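Local coordinates for protein aspergillopepsin-2 heavy chain (Aspergillus niger var. macrosporus, PDB 1Y43) that is the heavy chain of an acid endopeptidase of the glutamic (G1) peptidase family, which probably cleaves proteins, at residues E19-D28 with D39-D47. Numbering follows the deposited sequence.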
ATOM      1  N   GLU B  19       1.192  -0.680 -16.743  1.00  9.68           N
ATOM      2  CA  GLU B  19       2.013  -1.858 -16.454  1.00 12.75           C
ATOM      3  C   GLU B  19       3.526  -1.716 -16.370  1.00 11.96           C
ATOM      4  O   GLU B  19       4.207  -2.659 -15.972  1.00 13.20           O
ATOM      5  CB  GLU B  19       1.748  -2.944 -17.500  1.00 16.09           C
ATOM      6  CG  GLU B  19       0.318  -3.032 -18.001  1.00 21.86           C
ATOM      7  CD  GLU B  19      -0.639  -3.567 -16.960  1.00 25.94           C
ATOM      8  OE1 GLU B  19      -0.248  -4.475 -16.188  1.00 28.56           O
ATOM      9  OE2 GLU B  19      -1.794  -3.082 -16.931  1.00 29.15           O
ATOM     10  N   THR B  20       4.066  -0.572 -16.742  1.00 10.41           N
ATOM     11  CA  THR B  20       5.512  -0.428 -16.758  1.00  9.53           C
ATOM     12  C   THR B  20       6.231  -0.121 -15.437  1.00  9.20           C
ATOM     13  O   THR B  20       7.449  -0.306 -15.338  1.00  9.42           O
ATOM     14  CB  THR B  20       5.895   0.589 -17.839  1.00 10.08           C
ATOM     15  OG1 THR B  20       5.092   1.764 -17.662  1.00  9.94           O
ATOM     16  CG2 THR B  20       5.602   0.004 -19.243  1.00 10.30           C
ATOM     17  N   ALA B  21       5.485   0.323 -14.420  1.00  8.34           N
ATOM     18  CA  ALA B  21       6.086   0.638 -13.128  1.00  6.68           C
ATOM     19  C   ALA B  21       5.055   0.854 -12.049  1.00  6.50           C
ATOM     20  O   ALA B  21       3.861   0.988 -12.329  1.00  7.08           O
ATOM     21  CB  ALA B  21       6.945   1.887 -13.235  1.00  9.10           C
ATOM     22  N   ILE B  22       5.540   0.834 -10.813  1.00  5.85           N
ATOM     23  CA  ILE B  22       4.740   1.105  -9.635  1.00  5.88           C
ATOM     24  C   ILE B  22       5.669   1.762  -8.633  1.00  5.15           C
ATOM     25  O   ILE B  22       6.739   1.227  -8.331  1.00  6.56           O
ATOM     26  CB  ILE B  22       4.191  -0.141  -8.908  1.00  6.68           C
ATOM     27  CG1 ILE B  22       3.554  -1.133  -9.872  1.00  8.43           C
ATOM     28  CG2 ILE B  22       3.160   0.309  -7.864  1.00  6.64           C
ATOM     29  CD1 ILE B  22       2.934  -2.335  -9.186  1.00 10.27           C
ATOM     30  N   LEU B  23       5.298   2.953  -8.178  1.00  4.55           N
ATOM     31  CA  LEU B  23       6.058   3.659  -7.152  1.00  4.21           C
ATOM     32  C   LEU B  23       5.193   3.416  -5.904  1.00  4.72           C
ATOM     33  O   LEU B  23       4.050   3.898  -5.826  1.00  4.73           O
ATOM     34  CB  LEU B  23       6.164   5.158  -7.467  1.00  5.59           C
ATOM     35  CG  LEU B  23       6.602   6.079  -6.320  1.00  5.87           C
ATOM     36  CD1 LEU B  23       7.923   5.624  -5.690  1.00  7.52           C
ATOM     37  CD2 LEU B  23       6.717   7.499  -6.832  1.00  6.70           C
ATOM     38  N   GLN B  24       5.736   2.700  -4.919  1.00  3.87           N
ATOM     39  CA  GLN B  24       4.944   2.358  -3.741  1.00  3.48           C
ATOM     40  C   GLN B  24       5.779   2.264  -2.477  1.00  3.38           C
ATOM     41  O   GLN B  24       6.998   2.092  -2.524  1.00  4.02           O
ATOM     42  CB  GLN B  24       4.272   1.004  -3.972  1.00  4.97           C
ATOM     43  CG  GLN B  24       5.268  -0.055  -4.426  1.00  6.00           C
ATOM     44  CD  GLN B  24       4.637  -1.386  -4.811  1.00  7.63           C
ATOM     45  OE1 GLN B  24       3.489  -1.693  -4.480  1.00  8.49           O
ATOM     46  NE2 GLN B  24       5.440  -2.177  -5.476  1.00  6.91           N
ATOM     47  N   THR B  25       5.117   2.445  -1.344  1.00  2.68           N
ATOM     48  CA  THR B  25       5.788   2.369  -0.057  1.00  3.08           C
ATOM     49  C   THR B  25       4.754   1.923   0.961  1.00  2.67           C
ATOM     50  O   THR B  25       3.568   2.276   0.860  1.00  3.83           O
ATOM     51  CB  THR B  25       6.449   3.706   0.342  1.00  3.62           C
ATOM     52  OG1 THR B  25       7.398   3.468   1.392  1.00  4.57           O
ATOM     53  CG2 THR B  25       5.409   4.725   0.842  1.00  5.06           C
ATOM     54  N   GLY B  26       5.181   1.111   1.921  1.00  3.51           N
ATOM     55  CA  GLY B  26       4.246   0.631   2.912  1.00  4.33           C
ATOM     56  C   GLY B  26       4.869  -0.174   4.024  1.00  3.18           C
ATOM     57  O   GLY B  26       6.076  -0.118   4.263  1.00  4.64           O
ATOM     58  N   VAL B  27       4.026  -0.972   4.667  1.00  3.92           N
ATOM     59  CA  VAL B  27       4.426  -1.773   5.808  1.00  4.15           C
ATOM     60  C   VAL B  27       3.903  -3.194   5.687  1.00  4.63           C
ATOM     61  O   VAL B  27       2.796  -3.405   5.185  1.00  5.21           O
ATOM     62  CB  VAL B  27       3.808  -1.162   7.093  1.00  5.52           C
ATOM     63  CG1 VAL B  27       4.058  -2.061   8.287  1.00  7.77           C
ATOM     64  CG2 VAL B  27       4.372   0.239   7.341  1.00  5.86           C
ATOM     65  N   ASP B  28       4.733  -4.165   6.072  1.00  4.44           N
ATOM     66  CA  ASP B  28       4.343  -5.579   6.081  1.00  4.89           C
ATOM     67  C   ASP B  28       4.054  -5.960   7.524  1.00  4.85           C
ATOM     68  O   ASP B  28       4.700  -5.445   8.443  1.00  5.46           O
ATOM     69  CB  ASP B  28       5.494  -6.488   5.629  1.00  6.51           C
ATOM     70  CG  ASP B  28       5.684  -6.523   4.124  1.00  8.15           C
ATOM     71  OD1 ASP B  28       4.876  -5.963   3.384  1.00 10.54           O
ATOM     72  OD2 ASP B  28       6.659  -7.145   3.676  1.00 13.02           O
ATOM     73  N   ASP B  39       7.634  -4.389   9.333  1.00  8.95           N
ATOM     74  CA  ASP B  39       8.725  -3.689   8.670  1.00  9.84           C
ATOM     75  C   ASP B  39       8.189  -2.680   7.658  1.00  8.55           C
ATOM     76  O   ASP B  39       7.060  -2.824   7.179  1.00  9.38           O
ATOM     77  CB  ASP B  39       9.714  -4.677   8.021  1.00 13.70           C
ATOM     78  CG  ASP B  39       9.301  -5.133   6.630  1.00 17.44           C
ATOM     79  OD1 ASP B  39       8.103  -5.091   6.286  1.00 21.31           O
ATOM     80  OD2 ASP B  39      10.196  -5.550   5.859  1.00 20.17           O
ATOM     81  N   ALA B  40       8.965  -1.643   7.373  1.00  6.77           N
ATOM     82  CA  ALA B  40       8.570  -0.638   6.393  1.00  5.59           C
ATOM     83  C   ALA B  40       9.472  -0.844   5.180  1.00  5.45           C
ATOM     84  O   ALA B  40      10.643  -1.202   5.328  1.00  5.97           O
ATOM     85  CB  ALA B  40       8.732   0.766   6.973  1.00  5.66           C
ATOM     86  N   TRP B  41       8.951  -0.571   3.990  1.00  4.75           N
ATOM     87  CA  TRP B  41       9.711  -0.787   2.764  1.00  5.06           C
ATOM     88  C   TRP B  41       9.298   0.169   1.649  1.00  5.30           C
ATOM     89  O   TRP B  41       8.267   0.845   1.752  1.00  4.44           O
ATOM     90  CB  TRP B  41       9.471  -2.230   2.282  1.00  5.43           C
ATOM     91  CG  TRP B  41       7.994  -2.591   2.161  1.00  5.93           C
ATOM     92  CD1 TRP B  41       7.208  -3.160   3.128  1.00  6.44           C
ATOM     93  CD2 TRP B  41       7.120  -2.307   1.053  1.00  6.40           C
ATOM     94  NE1 TRP B  41       5.900  -3.231   2.696  1.00  7.17           N
ATOM     95  CE2 TRP B  41       5.816  -2.715   1.429  1.00  6.61           C
ATOM     96  CE3 TRP B  41       7.306  -1.738  -0.218  1.00  7.01           C
ATOM     97  CZ2 TRP B  41       4.712  -2.571   0.588  1.00  7.27           C
ATOM     98  CZ3 TRP B  41       6.202  -1.596  -1.056  1.00  8.11           C
ATOM     99  CH2 TRP B  41       4.922  -2.012  -0.644  1.00  8.08           C
ATOM    100  N   TYR B  42      10.109   0.230   0.593  1.00  4.67           N
ATOM    101  CA  TYR B  42       9.799   1.056  -0.577  1.00  5.04           C
ATOM    102  C   TYR B  42      10.125   0.226  -1.810  1.00  6.15           C
ATOM    103  O   TYR B  42      10.914  -0.722  -1.737  1.00  5.77           O
ATOM    104  CB  TYR B  42      10.613   2.357  -0.619  1.00  6.15           C
ATOM    105  CG  TYR B  42      12.110   2.156  -0.698  1.00  5.89           C
ATOM    106  CD1 TYR B  42      12.748   1.945  -1.925  1.00  6.84           C
ATOM    107  CD2 TYR B  42      12.883   2.156   0.466  1.00  7.25           C
ATOM    108  CE1 TYR B  42      14.120   1.740  -1.986  1.00  8.28           C
ATOM    109  CE2 TYR B  42      14.254   1.956   0.424  1.00  8.65           C
ATOM    110  CZ  TYR B  42      14.865   1.747  -0.806  1.00  8.18           C
ATOM    111  OH  TYR B  42      16.225   1.544  -0.843  1.00 12.39           O
ATOM    112  N   GLU B  43       9.532   0.585  -2.940  1.00  5.69           N
ATOM    113  CA  GLU B  43       9.788  -0.133  -4.172  1.00  5.65           C
ATOM    114  C   GLU B  43       9.374   0.654  -5.390  1.00  5.64           C
ATOM    115  O   GLU B  43       8.339   1.322  -5.390  1.00  5.85           O
ATOM    116  CB  GLU B  43       9.031  -1.471  -4.184  1.00  7.33           C
ATOM    117  CG  GLU B  43       9.155  -2.230  -5.517  1.00  8.15           C
ATOM    118  CD  GLU B  43       8.697  -3.685  -5.444  1.00  9.15           C
ATOM    119  OE1 GLU B  43       7.933  -4.055  -4.525  1.00  9.86           O
ATOM    120  OE2 GLU B  43       9.151  -4.466  -6.310  1.00 12.47           O
ATOM    121  N   TRP B  44      10.229   0.639  -6.395  1.00  5.15           N
ATOM    122  CA  TRP B  44       9.901   1.254  -7.663  1.00  5.31           C
ATOM    123  C   TRP B  44       9.949   0.062  -8.630  1.00  6.27           C
ATOM    124  O   TRP B  44      10.999  -0.259  -9.201  1.00  5.91           O
ATOM    125  CB  TRP B  44      10.897   2.347  -8.079  1.00  5.23           C
ATOM    126  CG  TRP B  44      10.440   3.125  -9.308  1.00  6.41           C
ATOM    127  CD1 TRP B  44      10.073   2.607 -10.538  1.00  7.86           C
ATOM    128  CD2 TRP B  44      10.265   4.537  -9.415  1.00  5.19           C
ATOM    129  NE1 TRP B  44       9.683   3.609 -11.376  1.00  7.89           N
ATOM    130  CE2 TRP B  44       9.787   4.809 -10.714  1.00  7.74           C
ATOM    131  CE3 TRP B  44      10.458   5.609  -8.527  1.00  5.98           C
ATOM    132  CZ2 TRP B  44       9.499   6.110 -11.157  1.00  7.44           C
ATOM    133  CZ3 TRP B  44      10.170   6.898  -8.965  1.00  6.61           C
ATOM    134  CH2 TRP B  44       9.695   7.135 -10.264  1.00  6.60           C
ATOM    135  N   TYR B  45       8.836  -0.658  -8.709  1.00  7.13           N
ATOM    136  CA  TYR B  45       8.715  -1.818  -9.585  1.00  8.81           C
ATOM    137  C   TYR B  45       9.068  -1.373 -11.006  1.00  8.65           C
ATOM    138  O   TYR B  45       8.636  -0.308 -11.431  1.00  8.96           O
ATOM    139  CB  TYR B  45       7.274  -2.332  -9.498  1.00 10.35           C
ATOM    140  CG  TYR B  45       6.947  -3.467 -10.430  1.00 14.32           C
ATOM    141  CD1 TYR B  45       6.537  -3.220 -11.744  1.00 17.06           C
ATOM    142  CD2 TYR B  45       7.042  -4.789 -10.003  1.00 16.64           C
ATOM    143  CE1 TYR B  45       6.224  -4.269 -12.617  1.00 18.75           C
ATOM    144  CE2 TYR B  45       6.727  -5.851 -10.864  1.00 18.07           C
ATOM    145  CZ  TYR B  45       6.325  -5.583 -12.170  1.00 19.24           C
ATOM    146  OH  TYR B  45       6.038  -6.624 -13.037  1.00 21.82           O
ATOM    147  N   PRO B  46       9.732  -2.231 -11.808  1.00  9.54           N
ATOM    148  CA  PRO B  46      10.208  -3.599 -11.572  1.00  9.44           C
ATOM    149  C   PRO B  46      11.453  -3.869 -10.740  1.00  9.45           C
ATOM    150  O   PRO B  46      11.915  -5.011 -10.707  1.00 12.05           O
ATOM    151  CB  PRO B  46      10.338  -4.156 -12.985  1.00  9.15           C
ATOM    152  CG  PRO B  46      10.867  -3.003 -13.715  1.00 10.32           C
ATOM    153  CD  PRO B  46      10.015  -1.837 -13.200  1.00 10.22           C
ATOM    154  N   ASP B  47      12.022  -2.858 -10.098  1.00  9.18           N
ATOM    155  CA  ASP B  47      13.170  -3.098  -9.228  1.00  9.42           C
ATOM    156  C   ASP B  47      12.603  -3.793  -7.973  1.00  9.25           C
ATOM    157  O   ASP B  47      11.386  -3.826  -7.760  1.00  8.82           O
ATOM    158  CB  ASP B  47      13.819  -1.764  -8.838  1.00 10.69           C
ATOM    159  CG  ASP B  47      15.226  -1.918  -8.254  1.00 14.19           C
ATOM    160  OD1 ASP B  47      15.725  -3.047  -8.053  1.00 14.97           O
ATOM    161  OD2 ASP B  47      15.852  -0.870  -7.989  1.00 16.85           O
TER
HETATM  162  O   HOH W   1       5.319  -4.625  -6.280  1.00 24.35           O
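The indole of Trp-41 lies flat across the backbone of Gly-26, filling the hollow left where the opposite strand has no side chain. Gly-26 CA sits over the face of the six-membered ring, 4.3 Å from its centroid and 25° off the normal, a CH-pi contact. With CG between the backbone N and the carbonyl carbon (chi1 52°), the ring swings over the neighbouring strand instead of standing up from its own. Gln-24 CG closes one edge of the indole, 3.8 Å from Trp-41 CZ3, and the Gln-24 amide stands almost perpendicular to the ring, with planes 85° apart. Beyond the opposite end of the indole, Asp-28 OD1 comes to 3.0 Å from Trp-41 NE1. The Gln-24 amide runs alongside the Glu-43 carboxylate; a water accepts from Gln-24 NE2 at 2.6 Å and donates weakly to Glu-43 OE1. Near the strand ends, Ile-22 CB meets Tyr-45 CB at 3.8 Å.

On the other face, Leu-23 CD1 packs 3.8 Å from Trp-44 CE3, while Ala-21 CB, just before the strand, lies near the pyrrole end of that indole, whose NE1 is bonded to Gly-98 O. Thr-25 OG1 reaches across to bond Trp-41 O at 2.8 Å; Gly-26 N reaches the same oxygen from the opposite side of its carbonyl plane, so two donors grip it.

These antiparallel strands, 22-32 and 35-45, form a beta hairpin inside a larger sheet, flanked by strands 4-13 and 50-52. On the sheet face that carries Trp-41, Trp-10 of strand 4-13 meets the indole; on the face that carries Thr-25, strands 62-69 and 74-81 pack against it, consistent with the family's beta-sandwich fold.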